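Local coordinates for protein transcriptional regulator, TetR family (Marinobacter aquaeolei, PDB 3NNR) that probably binds DNA through an N-terminal helix-turn-helix domain and regulates transcription as a member of the TetR family, with an all-helical C-terminal domain, at residues A[137-142]-A[200-205]; A[74-79]-A[128-133]; A[84-89]-A[185-190]; A[59-64]-A[117-122]. All blocks are in the same frame, centred on the assembly; numbering follows the deposited sequence.

Interaction 1: residues A[137-142]-A[200-205]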
loop_
_atom_site.group_PDB
_atom_site.type_symbol
_atom_site.label_atom_id
_atom_site.label_comp_id
_atom_site.label_asym_id
_atom_site.label_seq_id
_atom_site.Cartn_x
_atom_site.Cartn_y
_atom_site.Cartn_z
ATOM N N ALA A 137 8.891 3.998 28.476
ATOM C CA ALA A 137 10.348 4.205 28.504
ATOM C C ALA A 137 10.775 5.689 28.388
ATOM O O ALA A 137 11.951 5.988 28.575
ATOM C CB ALA A 137 11.025 3.375 27.406
ATOM N N GLY A 138 9.843 6.599 28.078
ATOM C CA GLY A 138 10.134 8.029 27.928
ATOM C C GLY A 138 10.718 8.432 26.585
ATOM O O GLY A 138 11.314 9.497 26.470
ATOM N N ILE A 139 10.516 7.594 25.565
ATOM C CA ILE A 139 11.052 7.821 24.214
ATOM C C ILE A 139 10.098 8.706 23.403
ATOM O O ILE A 139 10.552 9.647 22.743
ATOM C CB ILE A 139 11.370 6.494 23.493
ATOM C CG1 ILE A 139 12.394 5.693 24.321
ATOM C CG2 ILE A 139 11.912 6.782 22.103
ATOM C CD1 ILE A 139 12.754 4.338 23.771
ATOM N N ILE A 140 8.804 8.392 23.432
ATOM C CA ILE A 140 7.782 9.240 22.800
ATOM C C ILE A 140 6.852 9.753 23.890
ATOM O O ILE A 140 6.850 9.252 25.016
ATOM C CB ILE A 140 6.982 8.536 21.644
ATOM C CG1 ILE A 140 5.992 7.463 22.144
ATOM C CG2 ILE A 140 7.935 7.943 20.622
ATOM C CD1 ILE A 140 5.166 6.848 21.037
ATOM N N GLN A 141 6.055 10.751 23.526
ATOM C CA GLN A 141 5.060 11.333 24.435
ATOM C C GLN A 141 3.846 10.395 24.460
ATOM O O GLN A 141 3.462 9.886 23.411
ATOM C CB GLN A 141 4.701 12.749 23.990
ATOM C CG GLN A 141 5.893 13.704 24.170
ATOM C CD GLN A 141 5.719 15.089 23.549
ATOM O OE1 GLN A 141 4.736 15.384 22.853
ATOM N NE2 GLN A 141 6.699 15.950 23.798
ATOM N N PRO A 142 3.257 10.140 25.650
ATOM C CA PRO A 142 2.119 9.217 25.709
ATOM C C PRO A 142 0.930 9.834 24.993
ATOM O O PRO A 142 0.710 11.037 25.126
ATOM C CB PRO A 142 1.847 9.091 27.213
ATOM C CG PRO A 142 2.255 10.415 27.772
ATOM C CD PRO A 142 3.401 10.903 26.909
ATOM N N PRO A 200 11.976 15.400 24.854
ATOM C CA PRO A 200 13.282 16.070 24.893
ATOM C C PRO A 200 14.481 15.113 25.112
ATOM O O PRO A 200 15.479 15.258 24.402
ATOM C CB PRO A 200 13.115 17.072 26.041
ATOM C CG PRO A 200 11.653 17.430 25.976
ATOM C CD PRO A 200 10.962 16.151 25.636
ATOM N N GLU A 201 14.355 14.146 26.038
ATOM C CA GLU A 201 15.408 13.133 26.314
ATOM C C GLU A 201 16.012 12.443 25.072
ATOM O O GLU A 201 17.240 12.321 24.937
ATOM C CB GLU A 201 14.867 11.970 27.172
ATOM C CG GLU A 201 14.597 12.204 28.646
ATOM C CD GLU A 201 14.739 10.893 29.466
ATOM O OE1 GLU A 201 15.887 10.417 29.652
ATOM O OE2 GLU A 201 13.714 10.343 29.930
ATOM N N TYR A 202 15.115 11.993 24.190
ATOM C CA TYR A 202 15.466 11.156 23.024
ATOM C C TYR A 202 15.449 11.787 21.623
ATOM O O TYR A 202 15.944 11.139 20.691
ATOM C CB TYR A 202 14.568 9.901 23.033
ATOM C CG TYR A 202 14.916 8.899 24.123
ATOM C CD1 TYR A 202 14.354 9.016 25.401
ATOM C CD2 TYR A 202 15.797 7.824 23.890
ATOM C CE1 TYR A 202 14.657 8.086 26.435
ATOM C CE2 TYR A 202 16.118 6.884 24.933
ATOM C CZ TYR A 202 15.537 7.031 26.202
ATOM O OH TYR A 202 15.803 6.162 27.250
ATOM N N ARG A 203 14.920 13.016 21.469
ATOM C CA ARG A 203 14.832 13.692 20.141
ATOM C C ARG A 203 16.175 13.593 19.366
ATOM O O ARG A 203 16.181 13.153 18.209
ATOM C CB ARG A 203 14.322 15.159 20.273
ATOM C CG ARG A 203 13.916 15.879 18.942
ATOM C CD ARG A 203 13.355 17.300 19.167
ATOM N N GLU A 204 17.293 13.892 20.055
ATOM C CA GLU A 204 18.668 13.865 19.484
ATOM C C GLU A 204 19.041 12.526 18.815
ATOM O O GLU A 204 19.408 12.497 17.630
ATOM C CB GLU A 204 19.716 14.233 20.555
ATOM N N ARG A 205 18.894 11.434 19.565
ATOM C CA ARG A 205 19.252 10.073 19.087
ATOM C C ARG A 205 18.290 9.470 18.055
ATOM O O ARG A 205 18.745 8.903 17.054
ATOM C CB ARG A 205 19.416 9.082 20.257
ATOM C CG ARG A 205 20.724 9.207 21.009
ATOM C CD ARG A 205 20.680 8.414 22.320
ATOM N NE ARG A 205 19.872 9.093 23.348
ATOM C CZ ARG A 205 19.544 8.587 24.543
ATOM N NH1 ARG A 205 19.913 7.350 24.903
ATOM N NH2 ARG A 205 18.811 9.322 25.391
#
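The ring of Tyr202 lies flat against Ile139, and this is the tight part of the contact. Ile139 CG1 stands almost exactly on the ring normal, 3.7 Å from the Tyr202 ring centroid and only 4° off the perpendicular, a CH-pi contact over the middle of the face. A beta-branched residue suits the place: with chi1 at -59° CG1 sits beside the backbone N, anti to the carbonyl carbon, and meets the ring, while CG2 lies farther along at 4.2 Å from Tyr202 CG. The backbone presses in as well, Ile139 CA coming to 3.7 Å from Tyr202 CD1 and Gly138 O to 3.3 Å from the same ring carbon, obliquely to the ring. Ile139 also packs on Leu134 of helix 110-136 and on Leu78 of helix 78-94, which touches Tyr202 too.

Helix 110-136 ends here in a Schellman motif. Gly138 leaves the helical conformation with a positive phi of 81°, which glycine adopts easily, and the chain turns off toward helix 145-160. Gly138 O is hydrogen-bonded to Thr199 OG1, just ahead of helix 200-211, and Ile139 and Thr199 are joined through their backbones.

The opposite face of the tyrosine is held more loosely. Arg205 NH2, from a solvent-exposed side chain, lies 3.6 Å above the ring plane, displaced toward the rim, while making a weak hydrogen bond to Glu201 O. On the loop side Glu201, exposed at the margin of the contact, keeps OE2 4.3 Å from Gly138 O without bonding to it.

Interaction 2: residues A[74-79]-A[128-133]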
loop_
_atom_site.group_PDB
_atom_site.type_symbol
_atom_site.label_atom_id
_atom_site.label_comp_id
_atom_site.label_asym_id
_atom_site.label_seq_id
_atom_site.Cartn_x
_atom_site.Cartn_y
_atom_site.Cartn_z
ATOM N N ARG A 74 10.789 -6.218 30.734
ATOM C CA ARG A 74 11.836 -5.175 30.646
ATOM C C ARG A 74 11.342 -3.994 29.813
ATOM O O ARG A 74 10.382 -4.150 29.086
ATOM C CB ARG A 74 13.121 -5.757 30.035
ATOM C CG ARG A 74 12.945 -6.468 28.683
ATOM C CD ARG A 74 14.264 -7.031 28.153
ATOM N NE ARG A 74 14.066 -7.864 26.967
ATOM C CZ ARG A 74 13.879 -9.178 27.008
ATOM N NH1 ARG A 74 13.874 -9.805 28.175
ATOM N NH2 ARG A 74 13.701 -9.865 25.891
ATOM N N PRO A 75 12.001 -2.808 29.912
ATOM C CA PRO A 75 11.523 -1.694 29.067
ATOM C C PRO A 75 12.031 -1.817 27.625
ATOM O O PRO A 75 13.066 -2.432 27.387
ATOM C CB PRO A 75 12.086 -0.447 29.761
ATOM C CG PRO A 75 13.286 -0.922 30.458
ATOM C CD PRO A 75 13.072 -2.361 30.828
ATOM N N ILE A 76 11.289 -1.253 26.679
ATOM C CA ILE A 76 11.668 -1.281 25.260
ATOM C C ILE A 76 12.824 -0.316 25.033
ATOM O O ILE A 76 12.769 0.813 25.521
ATOM C CB ILE A 76 10.457 -0.905 24.321
ATOM C CG1 ILE A 76 10.807 -1.134 22.855
ATOM C CG2 ILE A 76 9.979 0.559 24.511
ATOM C CD1 ILE A 76 9.625 -1.077 21.952
ATOM N N THR A 77 13.865 -0.762 24.325
ATOM C CA THR A 77 14.998 0.108 23.954
ATOM C C THR A 77 14.919 0.515 22.456
ATOM O O THR A 77 14.108 -0.003 21.697
ATOM C CB THR A 77 16.332 -0.592 24.146
ATOM O OG1 THR A 77 16.438 -1.641 23.178
ATOM C CG2 THR A 77 16.499 -1.167 25.585
ATOM N N LEU A 78 15.787 1.441 22.049
ATOM C CA LEU A 78 15.922 1.844 20.639
ATOM C C LEU A 78 16.436 0.711 19.716
ATOM O O LEU A 78 16.102 0.659 18.512
ATOM C CB LEU A 78 16.843 3.072 20.525
ATOM C CG LEU A 78 16.318 4.380 21.133
ATOM C CD1 LEU A 78 17.363 5.470 20.997
ATOM C CD2 LEU A 78 14.999 4.821 20.482
ATOM N N GLU A 79 17.258 -0.170 20.288
ATOM C CA GLU A 79 17.839 -1.323 19.591
ATOM C C GLU A 79 16.679 -2.306 19.276
ATOM O O GLU A 79 16.584 -2.848 18.148
ATOM C CB GLU A 79 18.978 -1.944 20.406
ATOM C CG GLU A 79 20.281 -1.032 20.671
ATOM C CD GLU A 79 20.126 0.153 21.696
ATOM O OE1 GLU A 79 19.030 0.344 22.276
ATOM O OE2 GLU A 79 21.106 0.915 21.914
ATOM N N ASN A 128 0.598 -1.109 18.561
ATOM C CA ASN A 128 0.035 -0.381 19.720
ATOM C C ASN A 128 0.907 -0.582 20.927
ATOM O O ASN A 128 1.311 0.390 21.587
ATOM C CB ASN A 128 -1.402 -0.826 20.086
ATOM C CG ASN A 128 -2.465 0.005 19.403
ATOM O OD1 ASN A 128 -2.574 1.206 19.651
ATOM N ND2 ASN A 128 -3.278 -0.632 18.565
ATOM N N ARG A 129 1.218 -1.855 21.168
ATOM C CA ARG A 129 1.984 -2.238 22.321
ATOM C C ARG A 129 3.407 -1.657 22.323
ATOM O O ARG A 129 3.876 -1.227 23.376
ATOM C CB ARG A 129 1.958 -3.767 22.522
ATOM C CG ARG A 129 2.463 -4.247 23.875
ATOM C CD ARG A 129 1.787 -3.515 25.069
ATOM N NE ARG A 129 2.365 -3.899 26.356
ATOM C CZ ARG A 129 2.323 -3.173 27.482
ATOM N NH1 ARG A 129 1.750 -1.957 27.531
ATOM N NH2 ARG A 129 2.898 -3.660 28.581
ATOM N N ILE A 130 4.050 -1.590 21.149
ATOM C CA ILE A 130 5.393 -0.987 21.022
ATOM C C ILE A 130 5.335 0.495 21.389
ATOM O O ILE A 130 6.144 0.962 22.172
ATOM C CB ILE A 130 5.990 -1.173 19.615
ATOM C CG1 ILE A 130 6.417 -2.641 19.415
ATOM C CG2 ILE A 130 7.218 -0.298 19.433
ATOM C CD1 ILE A 130 6.437 -3.075 17.942
ATOM N N PHE A 131 4.376 1.221 20.838
ATOM C CA PHE A 131 4.200 2.619 21.194
ATOM C C PHE A 131 3.887 2.777 22.683
ATOM O O PHE A 131 4.428 3.677 23.321
ATOM C CB PHE A 131 3.061 3.269 20.423
ATOM C CG PHE A 131 3.300 3.465 18.937
ATOM C CD1 PHE A 131 4.563 3.754 18.405
ATOM C CD2 PHE A 131 2.187 3.532 18.084
ATOM C CE1 PHE A 131 4.720 3.989 17.040
ATOM C CE2 PHE A 131 2.332 3.781 16.720
ATOM C CZ PHE A 131 3.599 4.009 16.194
ATOM N N ALA A 132 3.021 1.909 23.218
ATOM C CA ALA A 132 2.672 1.945 24.637
ATOM C C ALA A 132 3.944 1.832 25.473
ATOM O O ALA A 132 4.120 2.633 26.416
ATOM C CB ALA A 132 1.644 0.851 25.013
ATOM N N LYS A 133 4.840 0.899 25.096
ATOM C CA LYS A 133 6.128 0.728 25.787
ATOM C C LYS A 133 7.106 1.886 25.547
ATOM O O LYS A 133 7.859 2.239 26.458
ATOM C CB LYS A 133 6.823 -0.618 25.478
ATOM C CG LYS A 133 6.008 -1.874 25.838
ATOM C CD LYS A 133 6.832 -3.031 26.372
ATOM C CE LYS A 133 7.255 -2.746 27.816
ATOM N NZ LYS A 133 7.729 -3.951 28.495
#
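Lys133 NZ donates a hydrogen bond of 2.7 Å to Arg74 O, and a weaker one reaches Pro71 O, so two carbonyls of the loop before helix 78-94 grip one ammonium group. The nitrogen approaches Arg74 O at a C=O...N angle of 153°, tilted 27° from the carbonyl plane. Two bends, at chi2 and chi3, lead the lysine chain from the buried helix surface to these backbone oxygens.

Nearer the backbone of Lys133 the contact is apolar. Ile76 turns its side chain toward helix 110-136 and divides its branches: CG2 packs 3.5 Å from Lys133 CB, whereas CD1, at the end of the longer branch, lies 3.6 Å from Ile130 CG2. With chi1 at -172°, CG1 is anti to the backbone N and carries CD1 to Ile130, whose side chain it crosses at about a right angle. Tyr84 of helix 78-94 touches both isoleucines. The loop then enters its helix at Thr77, the N-cap, whose OG1 bonds to the backbone N of Asp80.

A lysine suits this place because its CB packs on Ile76 while its end reaches the loop carbonyls. The loop is therefore held to helix 110-136 at two levels, by apolar side chains and by a buried ammonium group whose charge is probably offset in part by the partial negative charge of the two carbonyl oxygens.

Interaction 3: residues A[84-89]-A[185-190]; sequences YLESVF and QGIYQV
Gly186, in the first turn of helix 186-194, receives the far end of the Phe89 ring: Phe89 CZ comes to 3.7 Å from Gly186 C. Glycine, with no side chain, lets the ring come this close to the backbone.

Ile187 follows and spreads over three residues of segment 84-89. Its CG1 packs 3.8 Å from Phe89 CE2, CG2 meets Leu85 CD1 at 3.8 Å, and CD1, at the tip, lies 3.8 Å from Glu86 CG. With chi1 at -69°, CG1 is directed to Phe89 and CG2 to Leu85. Glu86 contributes just its methylene here; its carboxylate turns to the hydroxyl of Tyr213.

One turn further on, Val190 points toward the other helix and sets CG1 4.0 Å from Leu85 CD2, the two side chains sliding past each other in opposite directions.

The axes of helices 84-89 and 186-190 come to 10.8 Å at their closest, with an angle of 131° between their directions. Ile159 of helix 145-160 packs on Leu85, Phe89 and Val190, while Tyr188 and Gln189 meet helix 145-160 of the second subunit, so that helix 186-194 packs on helices 78-94 and 145-160 of its own chain and takes part in the contact with the second subunit.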
loop_
_atom_site.group_PDB
_atom_site.type_symbol
_atom_site.label_atom_id
_atom_site.label_comp_id
_atom_site.label_asym_id
_atom_site.label_seq_id
_atom_site.Cartn_x
_atom_site.Cartn_y
_atom_site.Cartn_z
ATOM N N TYR A 84 12.637 -4.669 15.505
ATOM C CA TYR A 84 11.254 -4.868 15.058
ATOM C C TYR A 84 11.050 -4.358 13.628
ATOM O O TYR A 84 10.421 -5.044 12.797
ATOM C CB TYR A 84 10.207 -4.197 15.977
ATOM C CG TYR A 84 10.203 -4.646 17.437
ATOM C CD1 TYR A 84 10.203 -5.994 17.783
ATOM C CD2 TYR A 84 10.140 -3.715 18.476
ATOM C CE1 TYR A 84 10.182 -6.407 19.127
ATOM C CE2 TYR A 84 10.140 -4.123 19.837
ATOM C CZ TYR A 84 10.156 -5.462 20.151
ATOM O OH TYR A 84 10.168 -5.864 21.470
ATOM N N LEU A 85 11.588 -3.170 13.335
ATOM C CA LEU A 85 11.443 -2.567 12.009
ATOM C C LEU A 85 12.227 -3.325 10.950
ATOM O O LEU A 85 11.662 -3.735 9.973
ATOM C CB LEU A 85 11.832 -1.076 12.013
ATOM C CG LEU A 85 10.873 -0.129 12.712
ATOM C CD1 LEU A 85 11.466 1.259 12.748
ATOM C CD2 LEU A 85 9.538 -0.127 12.002
ATOM N N GLU A 86 13.516 -3.528 11.161
ATOM C CA GLU A 86 14.339 -4.262 10.176
ATOM C C GLU A 86 13.840 -5.676 9.842
ATOM O O GLU A 86 13.808 -6.065 8.673
ATOM C CB GLU A 86 15.802 -4.350 10.623
ATOM C CG GLU A 86 16.573 -3.025 10.442
ATOM C CD GLU A 86 18.090 -3.155 10.590
ATOM O OE1 GLU A 86 18.655 -4.255 10.400
ATOM O OE2 GLU A 86 18.729 -2.128 10.857
ATOM N N SER A 87 13.447 -6.413 10.880
ATOM C CA SER A 87 13.029 -7.802 10.752
ATOM C C SER A 87 11.734 -7.945 9.981
ATOM O O SER A 87 11.605 -8.858 9.183
ATOM C CB SER A 87 12.941 -8.467 12.140
ATOM O OG SER A 87 11.901 -7.938 12.941
ATOM N N VAL A 88 10.787 -7.039 10.230
ATOM C CA VAL A 88 9.533 -6.985 9.489
ATOM C C VAL A 88 9.834 -6.602 8.021
ATOM O O VAL A 88 9.284 -7.217 7.131
ATOM C CB VAL A 88 8.498 -6.019 10.144
ATOM C CG1 VAL A 88 7.304 -5.848 9.276
ATOM C CG2 VAL A 88 8.059 -6.574 11.491
ATOM N N PHE A 89 10.703 -5.613 7.777
ATOM C CA PHE A 89 11.071 -5.263 6.387
ATOM C C PHE A 89 11.743 -6.437 5.671
ATOM O O PHE A 89 11.406 -6.699 4.523
ATOM C CB PHE A 89 11.901 -3.971 6.254
ATOM C CG PHE A 89 11.068 -2.717 6.172
ATOM C CD1 PHE A 89 10.441 -2.369 4.982
ATOM C CD2 PHE A 89 10.923 -1.873 7.255
ATOM C CE1 PHE A 89 9.658 -1.201 4.895
ATOM C CE2 PHE A 89 10.164 -0.713 7.169
ATOM C CZ PHE A 89 9.530 -0.382 5.995
ATOM N N GLN A 185 15.251 1.366 3.522
ATOM C CA GLN A 185 15.130 2.850 3.622
ATOM C C GLN A 185 13.655 3.387 3.904
ATOM O O GLN A 185 13.424 4.577 4.080
ATOM C CB GLN A 185 15.832 3.464 2.391
ATOM C CG GLN A 185 17.409 3.265 2.463
ATOM C CD GLN A 185 18.115 2.976 1.120
ATOM O OE1 GLN A 185 17.722 2.074 0.398
ATOM N NE2 GLN A 185 19.216 3.687 0.845
ATOM N N GLY A 186 12.672 2.476 3.935
ATOM C CA GLY A 186 11.303 2.737 4.389
ATOM C C GLY A 186 11.179 2.955 5.895
ATOM O O GLY A 186 10.138 3.442 6.377
ATOM N N ILE A 187 12.221 2.583 6.640
ATOM C CA ILE A 187 12.317 2.859 8.074
ATOM C C ILE A 187 12.318 4.387 8.318
ATOM O O ILE A 187 11.689 4.853 9.263
ATOM C CB ILE A 187 13.552 2.203 8.682
ATOM C CG1 ILE A 187 13.383 0.676 8.697
ATOM C CG2 ILE A 187 13.800 2.699 10.107
ATOM C CD1 ILE A 187 14.612 -0.037 9.198
ATOM N N TYR A 188 13.006 5.140 7.449
ATOM C CA TYR A 188 13.032 6.599 7.488
ATOM C C TYR A 188 11.598 7.151 7.462
ATOM O O TYR A 188 11.258 8.053 8.250
ATOM C CB TYR A 188 13.856 7.127 6.296
ATOM C CG TYR A 188 13.945 8.647 6.116
ATOM C CD1 TYR A 188 14.669 9.451 7.013
ATOM C CD2 TYR A 188 13.365 9.277 4.995
ATOM C CE1 TYR A 188 14.765 10.846 6.824
ATOM C CE2 TYR A 188 13.467 10.660 4.800
ATOM C CZ TYR A 188 14.161 11.442 5.719
ATOM O OH TYR A 188 14.245 12.811 5.514
ATOM N N GLN A 189 10.768 6.577 6.587
ATOM C CA GLN A 189 9.359 6.983 6.455
ATOM C C GLN A 189 8.509 6.631 7.682
ATOM O O GLN A 189 7.638 7.425 8.056
ATOM C CB GLN A 189 8.733 6.408 5.178
ATOM C CG GLN A 189 9.364 6.946 3.881
ATOM C CD GLN A 189 9.182 8.423 3.689
ATOM O OE1 GLN A 189 8.092 8.933 3.869
ATOM N NE2 GLN A 189 10.235 9.114 3.299
ATOM N N VAL A 190 8.742 5.462 8.284
ATOM C CA VAL A 190 8.032 5.061 9.511
ATOM C C VAL A 190 8.436 5.961 10.684
ATOM O O VAL A 190 7.579 6.422 11.437
ATOM C CB VAL A 190 8.258 3.579 9.892
ATOM C CG1 VAL A 190 7.615 3.288 11.218
ATOM C CG2 VAL A 190 7.664 2.656 8.807
#

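Interaction 4: residues A[59-64]-A[117-122]; sequences EYEKLV and REFTNR
Helix 49-67, which follows the predicted helix-turn-helix, packs here against helix 110-136 of the C-terminal domain. Phe119 is the residue between them, its ring touched by three residues of segment 59-64. Val64 CB meets the ring edge in its plane, 3.6 Å from Phe119 CZ, and Tyr60 CE2 comes to 3.9 Å from Phe119 CE2, also near the plane. The Tyr60 and Phe119 rings are oblique to one another, their planes 73° apart. Glu61 covers one face, with CA over it and CG 3.8 Å from Phe119 CD1, the two side chains running past each other in opposite directions. With chi1 at 175° the phenylalanine has CG anti to the backbone N and reaches across the gap between the helices.

The two segments run nearly parallel with axes 11.4 Å apart, a spacing that a large aromatic fills well. In TetR-type regulators the helix after the DNA-binding domain leads into the C-terminal domain, and helix 49-67 is consistent with that role. The hydroxyl of Tyr60 is hydrogen-bonded to an unidentified bound molecule, probably from the crystallisation liquor.

On the outer side Arg122 NH2 donates to Glu61 OE2 at 2.8 Å, nearly straight at 170°, in a salt bridge on the anti side, tilted well out of the carboxylate plane. The acceptor lies in the guanidinium plane, and the exposed Arg122 has a second acidic partner in Asp65, which meets NH1.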
loop_
_atom_site.group_PDB
_atom_site.type_symbol
_atom_site.label_atom_id
_atom_site.label_comp_id
_atom_site.label_asym_id
_atom_site.label_seq_id
_atom_site.Cartn_x
_atom_site.Cartn_y
_atom_site.Cartn_z
ATOM N N GLU A 59 4.125 -20.133 7.490
ATOM C CA GLU A 59 5.534 -19.998 7.907
ATOM C C GLU A 59 5.858 -18.513 8.139
ATOM O O GLU A 59 6.571 -18.209 9.073
ATOM C CB GLU A 59 6.563 -20.591 6.919
ATOM C CG GLU A 59 6.446 -22.104 6.532
ATOM C CD GLU A 59 6.550 -23.103 7.700
ATOM O OE1 GLU A 59 7.256 -22.811 8.702
ATOM O OE2 GLU A 59 5.931 -24.206 7.593
ATOM N N TYR A 60 5.354 -17.624 7.281
ATOM C CA TYR A 60 5.540 -16.156 7.395
ATOM C C TYR A 60 4.875 -15.659 8.678
ATOM O O TYR A 60 5.500 -14.954 9.459
ATOM C CB TYR A 60 4.966 -15.432 6.164
ATOM C CG TYR A 60 5.000 -13.896 6.177
ATOM C CD1 TYR A 60 6.204 -13.164 6.258
ATOM C CD2 TYR A 60 3.838 -13.176 6.078
ATOM C CE1 TYR A 60 6.204 -11.723 6.272
ATOM C CE2 TYR A 60 3.833 -11.804 6.088
ATOM C CZ TYR A 60 5.002 -11.070 6.178
ATOM O OH TYR A 60 4.847 -9.687 6.157
ATOM N N GLU A 61 3.631 -16.081 8.889
ATOM C CA GLU A 61 2.847 -15.778 10.092
ATOM C C GLU A 61 3.626 -16.173 11.360
ATOM O O GLU A 61 3.769 -15.361 12.274
ATOM C CB GLU A 61 1.506 -16.524 10.020
ATOM C CG GLU A 61 0.494 -16.206 11.111
ATOM C CD GLU A 61 -0.741 -17.094 11.084
ATOM O OE1 GLU A 61 -0.647 -18.316 10.781
ATOM O OE2 GLU A 61 -1.811 -16.560 11.433
ATOM N N LYS A 62 4.151 -17.400 11.402
ATOM C CA LYS A 62 4.954 -17.867 12.556
ATOM C C LYS A 62 6.189 -17.014 12.774
ATOM O O LYS A 62 6.554 -16.739 13.912
ATOM C CB LYS A 62 5.404 -19.330 12.409
ATOM C CG LYS A 62 4.340 -20.377 12.733
ATOM C CD LYS A 62 4.800 -21.823 12.364
ATOM C CE LYS A 62 3.607 -22.809 12.337
ATOM N NZ LYS A 62 3.796 -23.946 11.379
ATOM N N LEU A 63 6.815 -16.597 11.681
ATOM C CA LEU A 63 8.044 -15.810 11.727
ATOM C C LEU A 63 7.784 -14.431 12.316
ATOM O O LEU A 63 8.441 -14.029 13.269
ATOM C CB LEU A 63 8.643 -15.654 10.319
ATOM C CG LEU A 63 10.131 -15.349 10.230
ATOM C CD1 LEU A 63 10.868 -16.650 10.548
ATOM C CD2 LEU A 63 10.534 -14.775 8.852
ATOM N N VAL A 64 6.788 -13.740 11.774
ATOM C CA VAL A 64 6.449 -12.381 12.214
ATOM C C VAL A 64 5.952 -12.375 13.672
ATOM O O VAL A 64 6.390 -11.528 14.464
ATOM C CB VAL A 64 5.475 -11.726 11.245
ATOM C CG1 VAL A 64 5.018 -10.378 11.755
ATOM C CG2 VAL A 64 6.137 -11.625 9.847
ATOM N N ARG A 117 -6.666 -11.709 8.200
ATOM C CA ARG A 117 -7.427 -10.696 8.971
ATOM C C ARG A 117 -6.944 -10.758 10.428
ATOM O O ARG A 117 -6.586 -9.742 10.997
ATOM C CB ARG A 117 -8.969 -10.932 8.873
ATOM C CG ARG A 117 -9.949 -9.979 9.691
ATOM C CD ARG A 117 -11.417 -10.553 9.873
ATOM N N GLU A 118 -6.885 -11.959 10.996
ATOM C CA GLU A 118 -6.504 -12.152 12.409
ATOM C C GLU A 118 -5.046 -11.807 12.703
ATOM O O GLU A 118 -4.730 -11.274 13.773
ATOM C CB GLU A 118 -6.825 -13.573 12.866
ATOM C CG GLU A 118 -8.314 -13.815 12.952
ATOM C CD GLU A 118 -8.668 -15.211 13.458
ATOM O OE1 GLU A 118 -8.043 -16.219 13.009
ATOM O OE2 GLU A 118 -9.600 -15.291 14.295
ATOM N N PHE A 119 -4.188 -12.138 11.743
ATOM C CA PHE A 119 -2.771 -11.840 11.780
ATOM C C PHE A 119 -2.528 -10.312 11.760
ATOM O O PHE A 119 -1.670 -9.780 12.503
ATOM C CB PHE A 119 -2.114 -12.561 10.588
ATOM C CG PHE A 119 -0.655 -12.276 10.410
ATOM C CD1 PHE A 119 0.240 -12.472 11.458
ATOM C CD2 PHE A 119 -0.173 -11.844 9.173
ATOM C CE1 PHE A 119 1.599 -12.235 11.279
ATOM C CE2 PHE A 119 1.153 -11.601 8.981
ATOM C CZ PHE A 119 2.055 -11.795 10.032
ATOM N N THR A 120 -3.269 -9.631 10.886
ATOM C CA THR A 120 -3.229 -8.170 10.781
ATOM C C THR A 120 -3.589 -7.519 12.135
ATOM O O THR A 120 -2.867 -6.613 12.580
ATOM C CB THR A 120 -4.064 -7.718 9.585
ATOM O OG1 THR A 120 -3.408 -8.230 8.424
ATOM C CG2 THR A 120 -4.206 -6.155 9.468
ATOM N N ASN A 121 -4.621 -8.030 12.821
ATOM C CA ASN A 121 -4.978 -7.536 14.165
ATOM C C ASN A 121 -3.881 -7.769 15.218
ATOM O O ASN A 121 -3.664 -6.896 16.063
ATOM C CB ASN A 121 -6.316 -8.102 14.653
ATOM C CG ASN A 121 -7.531 -7.586 13.836
ATOM O OD1 ASN A 121 -7.400 -6.846 12.864
ATOM N ND2 ASN A 121 -8.714 -8.001 14.250
ATOM N N ARG A 122 -3.205 -8.922 15.164
ATOM C CA ARG A 122 -2.066 -9.221 16.049
ATOM C C ARG A 122 -0.923 -8.237 15.784
ATOM O O ARG A 122 -0.339 -7.677 16.732
ATOM C CB ARG A 122 -1.558 -10.667 15.884
ATOM C CG ARG A 122 -2.338 -11.703 16.692
ATOM C CD ARG A 122 -1.835 -13.158 16.556
ATOM N NE ARG A 122 -2.557 -13.855 15.487
ATOM C CZ ARG A 122 -2.043 -14.460 14.411
ATOM N NH1 ARG A 122 -0.738 -14.571 14.217
ATOM N NH2 ARG A 122 -2.876 -15.019 13.520
#

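How the interactions relate
Interactions 1 and 2 touch where helix 110-136 ends: Ala137 CB lies 3.6 Å from Ile76 O. Interaction 2 passes on to interaction 3 through Tyr84 of helix 78-94, whose CE2 packs 3.7 Å from Ile76 CD1. Interaction 4 touches none of the others, though its nearest atoms come to about 5 Å from those of interaction 3; its centre is about 29 Å from that of interaction 1, and it shares helix 110-136 with interaction 2. Ile130, Leu85 and Tyr60, from interactions 2, 3 and 4, each lie close to unidentified bound material, probably from the crystallisation liquor, which may mark a pocket, while interactions 3 and 4 both adjoin the second subunit.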